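Local atomic coordinates of LAE5 (Uncultured bacterium, PDB entry 5JD3), a protein that probably hydrolyses carboxylic esters, as an alpha/beta hydrolase of the GDSL-like lipase/acylhydrolase family recovered from a lake metagenome. Residues A[198-201]-A[202-205]; A[215-219]-A[220-224]; A[170-173]-A[174-178]. One frame throughout, in Å; residues are numbered along the deposited sequence.

Interaction 1 of 3, residues A[198-201]-A[202-205]; sequences FDRY and LQHY
Tyr201 and Tyr205, four residues apart, meet through their rings where helix 194-201 runs out into loop. CE2 of Tyr201 lies 3.7 Å from CD2 of Tyr205, and the centroids are 5.6 Å apart with the planes inclined by 34°, an oblique meeting that is neither a stack nor an edge-to-face pair. The hydroxyl end of Tyr201 also passes alongside CD2 of Tyr205. The Tyr201 ring takes this course because CG stands opposite the backbone N (chi1 -172°), while the OH itself is hydrogen-bonded to Gln209 OE1. Leu202 CG lies 3.2 Å from Phe198 O, the same carbonyl that accepts from Leu202 N at 2.8 Å. Beyond it the helical pattern shortens. Gln203 N reaches Arg200 O over 3.3 Å, and His204 N donates to Tyr201 O at 3.0 Å. The extended Gln203 side chain lies across the end of the helix, with CG 3.4 Å from Asp199 O. Further out, Phe198 and Tyr201 rest on Val224 of helix 219-232, Leu202 touches Pro163 and Pro207, and Asp199 is tied to Gln195. The change from an i to i+4 bond to successive i to i+3 bonds is characteristic of a helix C-terminus tightening into turns, here at the surface of the GDSL-family domain, whose 2-1-3-4-5 parallel sheet is that of SGNH hydrolases.

Interaction 2 of 3, residues A[215-219]-A[220-224]; sequences IHPNL and AGHQV
Pro217 packs its ring against the first turn of helix 219-232: CB meets Gly221, while CG and CD meet His222. CB sits 3.6 Å from Gly221 CA, at a place where a beta carbon on Gly221 would collide with it. CG, next along the ring, lies over one face of the His222 imidazole, offset toward the rim and 4.0 Å from its centroid, a CH-pi contact. CD reaches the NE2 corner at 3.7 Å. A water in the plane of the imidazole links His222 NE2 to Pro217 O, donating to the carbonyl, so the proline holds the histidine both directly and through solvent. Asn218 follows as the N-cap. With CG tucked between the backbone N and the carbonyl carbon (chi1 51°), OD1 swings back to accept from Gly221 N at 3.1 Å (N-H...O 150°). The Asn218 backbone O takes His222 N at 3.2 Å, and Gln223 N donates to Leu219 O as the regular helical bonds begin. Lacking OD1 and ND2, an alanine in place of Asn218 would probably leave Gly221 N with only its weak bond to the backbone O, and Gln209 O without the weak hydrogen bond it takes from ND2. Just upstream, His216 bonds to Asp213 and Ser36, a geometry consistent with a Ser-His-Asp catalytic triad. The chemistry implies a capped helix start: a side-chain carbonyl meets an N-H of its first turn, while apolar CH and a water bridge help position the His222 ring, which also packs on Tyr59, Leu62 and Ile37, beside the probable active-site loop.

Interaction 3 of 3, residues A[170-173]-A[174-178]; sequences RARM and DVYGD
Arg170 to Gly177 follow regular helical geometry within helix 168-187, the peptide N-H groups of Asp174, Val175 and Gly177 each bonding to the carbonyl four residues back, and that of Tyr176 doing so weakly. On one flank Arg170 and Asp174 form an i to i+4 salt bridge. NE donates to OD1 at 3.0 Å in a nearly straight bond (171°), with OD1 in the guanidinium plane and approached on its syn side. The two flat groups are nevertheless turned 79° apart, so one N-H carries the bond instead of a paired, side-on grip. A bend at chi2 (60°) brings the arginine chain back toward the aspartate. The rest of the guanidinium is held from outside the turn: NH2 by Glu162 O and NH1 by Asp199. On another flank Arg172 passes obliquely by the Tyr176 ring, its NE 3.8 Å from CE1. The edge of this ring also comes close to the Arg172 carbonyl, CD1 lying 3.3 Å from O. Gln119 receives Arg172 NH2 and also bonds Tyr176 OH, which has a second partner in Val130 O. Met173 turns instead to Val116, Pro158 and Phe160. The Arg-Asp bridge is the familiar i to i+4 ion pair of an alpha-helix, here on helix 168-187, the crossover helix of the beta-alpha-beta unit linking parallel strands 152-156 and 190-192.

How the interactions relate
All three are local contacts along helices, at an end, a start and an interior stretch. Interaction 1 is the most superficial, whereas interactions 2 and 3 are partly buried. Interactions 1 and 2 belong to successive helices that touch, Phe198 CZ lying 3.5 Å from Gly221 O. Interaction 3 joins interaction 1 by charge, through a 3.0 Å salt bridge between Arg170 NH1 and Asp199 OD2, but does not touch interaction 2. Only interaction 3 has an ion pair between its own two segments, and Asp199 of interaction 1 takes another nitrogen of the same guanidinium. Oblique aromatic contact marks interaction 1, and capping with a water bridge interaction 2, which alone contains a residue of the probable triad.

Interaction 1 of 3, residues A[198-201]-A[202-205]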
ATOM      1  N   PHE A 198      -4.749  -3.204 -11.711  1.00 20.74           N
ATOM      2  CA  PHE A 198      -6.131  -2.785 -11.908  1.00 23.93           C
ATOM      3  C   PHE A 198      -6.415  -2.531 -13.385  1.00 26.24           C
ATOM      4  O   PHE A 198      -7.496  -2.852 -13.877  1.00 30.49           O
ATOM      5  CB  PHE A 198      -6.447  -1.533 -11.086  1.00 27.19           C
ATOM      6  CG  PHE A 198      -6.843  -1.824  -9.664  1.00 28.04           C
ATOM      7  CD1 PHE A 198      -7.986  -2.556  -9.387  1.00 25.26           C
ATOM      8  CD2 PHE A 198      -6.081  -1.355  -8.606  1.00 22.97           C
ATOM      9  CE1 PHE A 198      -8.356  -2.825  -8.082  1.00 23.72           C
ATOM     10  CE2 PHE A 198      -6.447  -1.621  -7.298  1.00 23.15           C
ATOM     11  CZ  PHE A 198      -7.587  -2.356  -7.036  1.00 24.55           C
ATOM     12  N   ASP A 199      -5.437  -1.965 -14.088  1.00 23.94           N
ATOM     13  CA  ASP A 199      -5.581  -1.683 -15.515  1.00 29.93           C
ATOM     14  C   ASP A 199      -5.810  -2.958 -16.320  1.00 29.11           C
ATOM     15  O   ASP A 199      -6.530  -2.950 -17.318  1.00 29.32           O
ATOM     16  CB  ASP A 199      -4.350  -0.946 -16.049  1.00 33.36           C
ATOM     17  CG  ASP A 199      -4.269   0.486 -15.557  1.00 39.41           C
ATOM     18  OD1 ASP A 199      -5.232   0.948 -14.907  1.00 38.91           O
ATOM     19  OD2 ASP A 199      -3.250   1.153 -15.829  1.00 40.96           O
ATOM     20  N   ARG A 200      -5.193  -4.052 -15.885  1.00 27.66           N
ATOM     21  CA  ARG A 200      -5.387  -5.343 -16.533  1.00 32.45           C
ATOM     22  C   ARG A 200      -6.783  -5.884 -16.249  1.00 29.84           C
ATOM     23  O   ARG A 200      -7.448  -6.417 -17.138  1.00 29.33           O
ATOM     24  CB  ARG A 200      -4.324  -6.342 -16.075  1.00 33.35           C
ATOM     25  CG  ARG A 200      -3.072  -6.350 -16.937  1.00 39.02           C
ATOM     26  CD  ARG A 200      -1.954  -7.147 -16.287  1.00 45.22           C
ATOM     27  NE  ARG A 200      -1.175  -6.333 -15.360  1.00 49.89           N
ATOM     28  CZ  ARG A 200      -0.664  -6.781 -14.219  1.00 51.39           C
ATOM     29  NH1 ARG A 200       0.034  -5.968 -13.437  1.00 54.27           N
ATOM     30  NH2 ARG A 200      -0.853  -8.042 -13.856  1.00 50.54           N
ATOM     31  N   TYR A 201      -7.221  -5.739 -15.003  1.00 26.74           N
ATOM     32  CA  TYR A 201      -8.554  -6.169 -14.599  1.00 26.87           C
ATOM     33  C   TYR A 201      -9.631  -5.402 -15.360  1.00 28.33           C
ATOM     34  O   TYR A 201     -10.625  -5.981 -15.798  1.00 32.65           O
ATOM     35  CB  TYR A 201      -8.744  -5.977 -13.091  1.00 22.20           C
ATOM     36  CG  TYR A 201     -10.021  -6.578 -12.543  1.00 22.98           C
ATOM     37  CD1 TYR A 201     -10.027  -7.843 -11.971  1.00 22.72           C
ATOM     38  CD2 TYR A 201     -11.221  -5.877 -12.593  1.00 25.27           C
ATOM     39  CE1 TYR A 201     -11.192  -8.395 -11.467  1.00 25.14           C
ATOM     40  CE2 TYR A 201     -12.389  -6.423 -12.095  1.00 23.73           C
ATOM     41  CZ  TYR A 201     -12.368  -7.679 -11.531  1.00 24.06           C
ATOM     42  OH  TYR A 201     -13.529  -8.221 -11.031  1.00 22.54           O
ATOM     43  N   LEU A 202      -9.419  -4.099 -15.521  1.00 25.51           N
ATOM     44  CA  LEU A 202     -10.414  -3.220 -16.132  1.00 27.23           C
ATOM     45  C   LEU A 202     -10.591  -3.455 -17.631  1.00 27.94           C
ATOM     46  O   LEU A 202     -11.410  -2.798 -18.273  1.00 30.34           O
ATOM     47  CB  LEU A 202     -10.045  -1.756 -15.879  1.00 21.01           C
ATOM     48  CG  LEU A 202     -10.175  -1.289 -14.429  1.00 30.16           C
ATOM     49  CD1 LEU A 202      -9.599   0.108 -14.252  1.00 26.64           C
ATOM     50  CD2 LEU A 202     -11.631  -1.337 -13.985  1.00 26.95           C
ATOM     51  N   GLN A 203      -9.827  -4.389 -18.187  1.00 26.58           N
ATOM     52  CA  GLN A 203     -10.010  -4.787 -19.577  1.00 25.20           C
ATOM     53  C   GLN A 203     -11.242  -5.675 -19.714  1.00 24.56           C
ATOM     54  O   GLN A 203     -11.699  -5.950 -20.823  1.00 27.41           O
ATOM     55  CB  GLN A 203      -8.775  -5.523 -20.104  1.00 26.71           C
ATOM     56  CG  GLN A 203      -7.500  -4.694 -20.117  1.00 33.64           C
ATOM     57  CD  GLN A 203      -6.306  -5.477 -20.634  1.00 43.92           C
ATOM     58  OE1 GLN A 203      -6.460  -6.513 -21.280  1.00 49.06           O
ATOM     59  NE2 GLN A 203      -5.106  -4.981 -20.351  1.00 47.73           N
ATOM     60  N   HIS A 204     -11.777  -6.117 -18.580  1.00 24.19           N
ATOM     61  CA  HIS A 204     -12.870  -7.083 -18.576  1.00 26.04           C
ATOM     62  C   HIS A 204     -14.123  -6.566 -17.873  1.00 27.58           C
ATOM     63  O   HIS A 204     -15.220  -7.077 -18.101  1.00 24.70           O
ATOM     64  CB  HIS A 204     -12.410  -8.387 -17.920  1.00 24.90           C
ATOM     65  CG  HIS A 204     -11.166  -8.959 -18.526  1.00 25.42           C
ATOM     66  ND1 HIS A 204      -9.907  -8.681 -18.040  1.00 27.48           N
ATOM     67  CD2 HIS A 204     -10.988  -9.788 -19.581  1.00 26.16           C
ATOM     68  CE1 HIS A 204      -9.006  -9.316 -18.769  1.00 28.92           C
ATOM     69  NE2 HIS A 204      -9.636  -9.995 -19.712  1.00 27.61           N
ATOM     70  N   TYR A 205     -13.965  -5.560 -17.020  1.00 22.46           N
ATOM     71  CA  TYR A 205     -15.103  -5.006 -16.292  1.00 28.87           C
ATOM     72  C   TYR A 205     -15.013  -3.493 -16.119  1.00 29.50           C
ATOM     73  O   TYR A 205     -13.933  -2.908 -16.178  1.00 29.39           O
ATOM     74  CB  TYR A 205     -15.233  -5.664 -14.914  1.00 22.01           C
ATOM     75  CG  TYR A 205     -15.499  -7.152 -14.954  1.00 25.36           C
ATOM     76  CD1 TYR A 205     -16.762  -7.641 -15.264  1.00 28.15           C
ATOM     77  CD2 TYR A 205     -14.492  -8.066 -14.672  1.00 22.65           C
ATOM     78  CE1 TYR A 205     -17.012  -9.002 -15.300  1.00 29.69           C
ATOM     79  CE2 TYR A 205     -14.734  -9.427 -14.704  1.00 23.25           C
ATOM     80  CZ  TYR A 205     -15.996  -9.889 -15.019  1.00 29.75           C
ATOM     81  OH  TYR A 205     -16.241 -11.243 -15.053  1.00 30.09           O
TER

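Interaction 2 of 3, residues A[215-219]-A[220-224]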
ATOM      1  N   ILE A 215     -12.119   3.696  -5.530  1.00 22.38           N
ATOM      2  CA  ILE A 215     -11.007   3.676  -4.583  1.00 24.17           C
ATOM      3  C   ILE A 215     -11.124   2.516  -3.598  1.00 25.84           C
ATOM      4  O   ILE A 215     -10.194   1.722  -3.460  1.00 26.02           O
ATOM      5  CB  ILE A 215     -10.906   4.993  -3.791  1.00 23.91           C
ATOM      6  CG1 ILE A 215     -10.420   6.125  -4.697  1.00 22.75           C
ATOM      7  CG2 ILE A 215      -9.954   4.834  -2.616  1.00 27.22           C
ATOM      8  CD1 ILE A 215      -9.049   5.882  -5.295  1.00 20.81           C
ATOM      9  N   HIS A 216     -12.260   2.431  -2.909  1.00 23.14           N
ATOM     10  CA  HIS A 216     -12.509   1.345  -1.964  1.00 23.52           C
ATOM     11  C   HIS A 216     -13.245   0.198  -2.650  1.00 27.38           C
ATOM     12  O   HIS A 216     -14.457   0.272  -2.857  1.00 29.70           O
ATOM     13  CB  HIS A 216     -13.321   1.843  -0.764  1.00 23.74           C
ATOM     14  CG  HIS A 216     -12.728   3.037  -0.083  1.00 26.06           C
ATOM     15  ND1 HIS A 216     -13.139   4.325  -0.347  1.00 25.91           N
ATOM     16  CD2 HIS A 216     -11.758   3.137   0.857  1.00 26.42           C
ATOM     17  CE1 HIS A 216     -12.447   5.168   0.398  1.00 27.78           C
ATOM     18  NE2 HIS A 216     -11.602   4.473   1.138  1.00 27.91           N
ATOM     19  N   PRO A 217     -12.516  -0.872  -2.996  1.00 27.14           N
ATOM     20  CA  PRO A 217     -13.094  -1.957  -3.789  1.00 28.36           C
ATOM     21  C   PRO A 217     -13.736  -3.044  -2.938  1.00 27.39           C
ATOM     22  O   PRO A 217     -13.598  -3.034  -1.714  1.00 28.08           O
ATOM     23  CB  PRO A 217     -11.879  -2.508  -4.530  1.00 27.27           C
ATOM     24  CG  PRO A 217     -10.766  -2.345  -3.533  1.00 28.45           C
ATOM     25  CD  PRO A 217     -11.095  -1.120  -2.698  1.00 28.29           C
ATOM     26  N   ASN A 218     -14.432  -3.973  -3.585  1.00 29.14           N
ATOM     27  CA  ASN A 218     -14.907  -5.169  -2.902  1.00 30.37           C
ATOM     28  C   ASN A 218     -13.738  -6.121  -2.678  1.00 24.43           C
ATOM     29  O   ASN A 218     -12.588  -5.766  -2.942  1.00 27.51           O
ATOM     30  CB  ASN A 218     -16.027  -5.850  -3.697  1.00 28.86           C
ATOM     31  CG  ASN A 218     -15.658  -6.090  -5.152  1.00 29.92           C
ATOM     32  OD1 ASN A 218     -14.489  -6.026  -5.533  1.00 32.27           O
ATOM     33  ND2 ASN A 218     -16.663  -6.373  -5.974  1.00 31.49           N
ATOM     34  N   LEU A 219     -14.023  -7.325  -2.196  1.00 22.32           N
ATOM     35  CA  LEU A 219     -12.963  -8.284  -1.899  1.00 24.71           C
ATOM     36  C   LEU A 219     -12.160  -8.637  -3.149  1.00 27.24           C
ATOM     37  O   LEU A 219     -10.950  -8.858  -3.077  1.00 30.71           O
ATOM     38  CB  LEU A 219     -13.543  -9.553  -1.274  1.00 25.16           C
ATOM     39  CG  LEU A 219     -12.511 -10.463  -0.606  1.00 28.53           C
ATOM     40  CD1 LEU A 219     -11.829  -9.737   0.545  1.00 28.77           C
ATOM     41  CD2 LEU A 219     -13.154 -11.754  -0.126  1.00 31.63           C
ATOM     42  N   ALA A 220     -12.839  -8.678  -4.293  1.00 24.97           N
ATOM     43  CA  ALA A 220     -12.193  -8.972  -5.567  1.00 27.33           C
ATOM     44  C   ALA A 220     -11.124  -7.935  -5.895  1.00 26.58           C
ATOM     45  O   ALA A 220     -10.045  -8.274  -6.383  1.00 23.44           O
ATOM     46  CB  ALA A 220     -13.224  -9.039  -6.682  1.00 28.10           C
ATOM     47  N   GLY A 221     -11.433  -6.671  -5.622  1.00 23.33           N
ATOM     48  CA  GLY A 221     -10.496  -5.589  -5.856  1.00 24.42           C
ATOM     49  C   GLY A 221      -9.279  -5.687  -4.958  1.00 28.36           C
ATOM     50  O   GLY A 221      -8.155  -5.427  -5.390  1.00 25.92           O
ATOM     51  N   HIS A 222      -9.502  -6.063  -3.703  1.00 26.40           N
ATOM     52  CA  HIS A 222      -8.406  -6.252  -2.761  1.00 22.37           C
ATOM     53  C   HIS A 222      -7.549  -7.450  -3.159  1.00 23.98           C
ATOM     54  O   HIS A 222      -6.349  -7.481  -2.889  1.00 20.89           O
ATOM     55  CB  HIS A 222      -8.940  -6.430  -1.338  1.00 23.61           C
ATOM     56  CG  HIS A 222      -9.322  -5.146  -0.671  1.00 28.00           C
ATOM     57  ND1 HIS A 222      -8.399  -4.318  -0.067  1.00 26.48           N
ATOM     58  CD2 HIS A 222     -10.526  -4.548  -0.506  1.00 29.77           C
ATOM     59  CE1 HIS A 222      -9.017  -3.266   0.439  1.00 26.27           C
ATOM     60  NE2 HIS A 222     -10.310  -3.382   0.187  1.00 28.71           N
ATOM     61  N   GLN A 223      -8.172  -8.432  -3.803  1.00 23.69           N
ATOM     62  CA  GLN A 223      -7.446  -9.604  -4.278  1.00 26.62           C
ATOM     63  C   GLN A 223      -6.529  -9.213  -5.434  1.00 28.51           C
ATOM     64  O   GLN A 223      -5.450  -9.781  -5.601  1.00 29.01           O
ATOM     65  CB  GLN A 223      -8.416 -10.706  -4.710  1.00 27.31           C
ATOM     66  CG  GLN A 223      -7.750 -12.051  -4.965  1.00 25.91           C
ATOM     67  CD  GLN A 223      -7.258 -12.713  -3.692  1.00 30.37           C
ATOM     68  OE1 GLN A 223      -8.053 -13.159  -2.864  1.00 29.10           O
ATOM     69  NE2 GLN A 223      -5.942 -12.778  -3.528  1.00 22.52           N
ATOM     70  N   VAL A 224      -6.967  -8.238  -6.224  1.00 28.48           N
ATOM     71  CA  VAL A 224      -6.144  -7.688  -7.294  1.00 28.21           C
ATOM     72  C   VAL A 224      -4.896  -7.043  -6.704  1.00 27.65           C
ATOM     73  O   VAL A 224      -3.784  -7.254  -7.191  1.00 28.51           O
ATOM     74  CB  VAL A 224      -6.919  -6.649  -8.133  1.00 26.18           C
ATOM     75  CG1 VAL A 224      -5.970  -5.849  -9.016  1.00 20.23           C
ATOM     76  CG2 VAL A 224      -7.992  -7.334  -8.968  1.00 28.38           C
TER
HETATM   77  O   HOH W   1     -12.463  -1.174   0.496  1.00 37.41           O

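Interaction 3 of 3, residues A[170-173]-A[174-178]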
ATOM      1  N   ARG A 170      -7.062  10.609 -12.441  1.00 29.17           N
ATOM      2  CA  ARG A 170      -6.282   9.454 -12.878  1.00 28.20           C
ATOM      3  C   ARG A 170      -4.903   9.893 -13.360  1.00 29.37           C
ATOM      4  O   ARG A 170      -3.893   9.273 -13.025  1.00 24.09           O
ATOM      5  CB  ARG A 170      -7.010   8.689 -13.986  1.00 24.12           C
ATOM      6  CG  ARG A 170      -6.161   7.611 -14.651  1.00 26.67           C
ATOM      7  CD  ARG A 170      -5.692   6.565 -13.647  1.00 24.43           C
ATOM      8  NE  ARG A 170      -4.535   5.816 -14.131  1.00 24.33           N
ATOM      9  CZ  ARG A 170      -4.604   4.645 -14.759  1.00 27.94           C
ATOM     10  NH1 ARG A 170      -3.493   4.042 -15.158  1.00 26.13           N
ATOM     11  NH2 ARG A 170      -5.781   4.075 -14.985  1.00 24.35           N
ATOM     12  N   ALA A 171      -4.870  10.965 -14.144  1.00 23.16           N
ATOM     13  CA  ALA A 171      -3.613  11.509 -14.646  1.00 29.52           C
ATOM     14  C   ALA A 171      -2.763  12.046 -13.503  1.00 30.00           C
ATOM     15  O   ALA A 171      -1.538  11.931 -13.521  1.00 23.60           O
ATOM     16  CB  ALA A 171      -3.878  12.600 -15.669  1.00 30.27           C
ATOM     17  N   ARG A 172      -3.424  12.635 -12.509  1.00 26.95           N
ATOM     18  CA  ARG A 172      -2.746  13.140 -11.322  1.00 23.08           C
ATOM     19  C   ARG A 172      -2.220  11.985 -10.480  1.00 26.60           C
ATOM     20  O   ARG A 172      -1.125  12.054  -9.925  1.00 28.81           O
ATOM     21  CB  ARG A 172      -3.691  14.010 -10.491  1.00 24.53           C
ATOM     22  CG  ARG A 172      -3.036  14.723  -9.317  1.00 29.95           C
ATOM     23  CD  ARG A 172      -2.122  15.842  -9.786  1.00 36.39           C
ATOM     24  NE  ARG A 172      -1.788  16.767  -8.707  1.00 39.34           N
ATOM     25  CZ  ARG A 172      -0.984  17.816  -8.844  1.00 41.27           C
ATOM     26  NH1 ARG A 172      -0.426  18.077 -10.018  1.00 42.20           N
ATOM     27  NH2 ARG A 172      -0.738  18.605  -7.807  1.00 42.33           N
ATOM     28  N   MET A 173      -3.013  10.921 -10.389  1.00 22.52           N
ATOM     29  CA  MET A 173      -2.615   9.732  -9.647  1.00 22.92           C
ATOM     30  C   MET A 173      -1.414   9.074 -10.320  1.00 25.77           C
ATOM     31  O   MET A 173      -0.564   8.482  -9.656  1.00 28.30           O
ATOM     32  CB  MET A 173      -3.780   8.745  -9.542  1.00 24.37           C
ATOM     33  CG  MET A 173      -3.570   7.638  -8.522  1.00 25.90           C
ATOM     34  SD  MET A 173      -3.616   8.235  -6.819  1.00 25.22           S
ATOM     35  CE  MET A 173      -5.365   8.573  -6.619  1.00 19.91           C
ATOM     36  N   ASP A 174      -1.354   9.189 -11.644  1.00 27.95           N
ATOM     37  CA  ASP A 174      -0.225   8.673 -12.411  1.00 32.73           C
ATOM     38  C   ASP A 174       1.047   9.457 -12.109  1.00 32.99           C
ATOM     39  O   ASP A 174       2.148   8.906 -12.148  1.00 29.60           O
ATOM     40  CB  ASP A 174      -0.524   8.720 -13.912  1.00 36.88           C
ATOM     41  CG  ASP A 174      -1.584   7.721 -14.327  1.00 43.61           C
ATOM     42  OD1 ASP A 174      -1.759   6.708 -13.618  1.00 42.60           O
ATOM     43  OD2 ASP A 174      -2.240   7.947 -15.366  1.00 47.05           O
ATOM     44  N   VAL A 175       0.890  10.743 -11.814  1.00 34.02           N
ATOM     45  CA  VAL A 175       2.020  11.592 -11.457  1.00 30.60           C
ATOM     46  C   VAL A 175       2.680  11.096 -10.177  1.00 29.19           C
ATOM     47  O   VAL A 175       3.900  10.943 -10.111  1.00 27.85           O
ATOM     48  CB  VAL A 175       1.590  13.063 -11.272  1.00 24.55           C
ATOM     49  CG1 VAL A 175       2.728  13.885 -10.683  1.00 24.82           C
ATOM     50  CG2 VAL A 175       1.122  13.651 -12.593  1.00 25.51           C
ATOM     51  N   TYR A 176       1.858  10.831  -9.167  1.00 27.83           N
ATOM     52  CA  TYR A 176       2.348  10.408  -7.861  1.00 26.44           C
ATOM     53  C   TYR A 176       2.886   8.981  -7.891  1.00 24.11           C
ATOM     54  O   TYR A 176       3.787   8.635  -7.128  1.00 21.36           O
ATOM     55  CB  TYR A 176       1.237  10.535  -6.816  1.00 22.97           C
ATOM     56  CG  TYR A 176       0.992  11.958  -6.365  1.00 21.79           C
ATOM     57  CD1 TYR A 176       0.572  12.930  -7.263  1.00 24.89           C
ATOM     58  CD2 TYR A 176       1.177  12.327  -5.039  1.00 26.43           C
ATOM     59  CE1 TYR A 176       0.347  14.232  -6.855  1.00 28.72           C
ATOM     60  CE2 TYR A 176       0.954  13.625  -4.621  1.00 30.04           C
ATOM     61  CZ  TYR A 176       0.539  14.573  -5.533  1.00 29.55           C
ATOM     62  OH  TYR A 176       0.317  15.866  -5.119  1.00 32.96           O
ATOM     63  N   GLY A 177       2.330   8.159  -8.773  1.00 25.74           N
ATOM     64  CA  GLY A 177       2.802   6.797  -8.943  1.00 33.21           C
ATOM     65  C   GLY A 177       4.200   6.765  -9.532  1.00 36.92           C
ATOM     66  O   GLY A 177       5.065   6.023  -9.064  1.00 36.93           O
ATOM     67  N   ASP A 178       4.417   7.576 -10.563  1.00 38.93           N
ATOM     68  CA  ASP A 178       5.723   7.690 -11.204  1.00 42.03           C
ATOM     69  C   ASP A 178       6.769   8.220 -10.235  1.00 40.54           C
ATOM     70  O   ASP A 178       7.943   7.854 -10.305  1.00 45.98           O
ATOM     71  CB  ASP A 178       5.643   8.605 -12.430  1.00 46.88           C
ATOM     72  CG  ASP A 178       5.122   7.891 -13.662  1.00 60.04           C
ATOM     73  OD1 ASP A 178       4.464   6.841 -13.511  1.00 65.58           O
ATOM     74  OD2 ASP A 178       5.370   8.383 -14.783  1.00 64.79           O
TER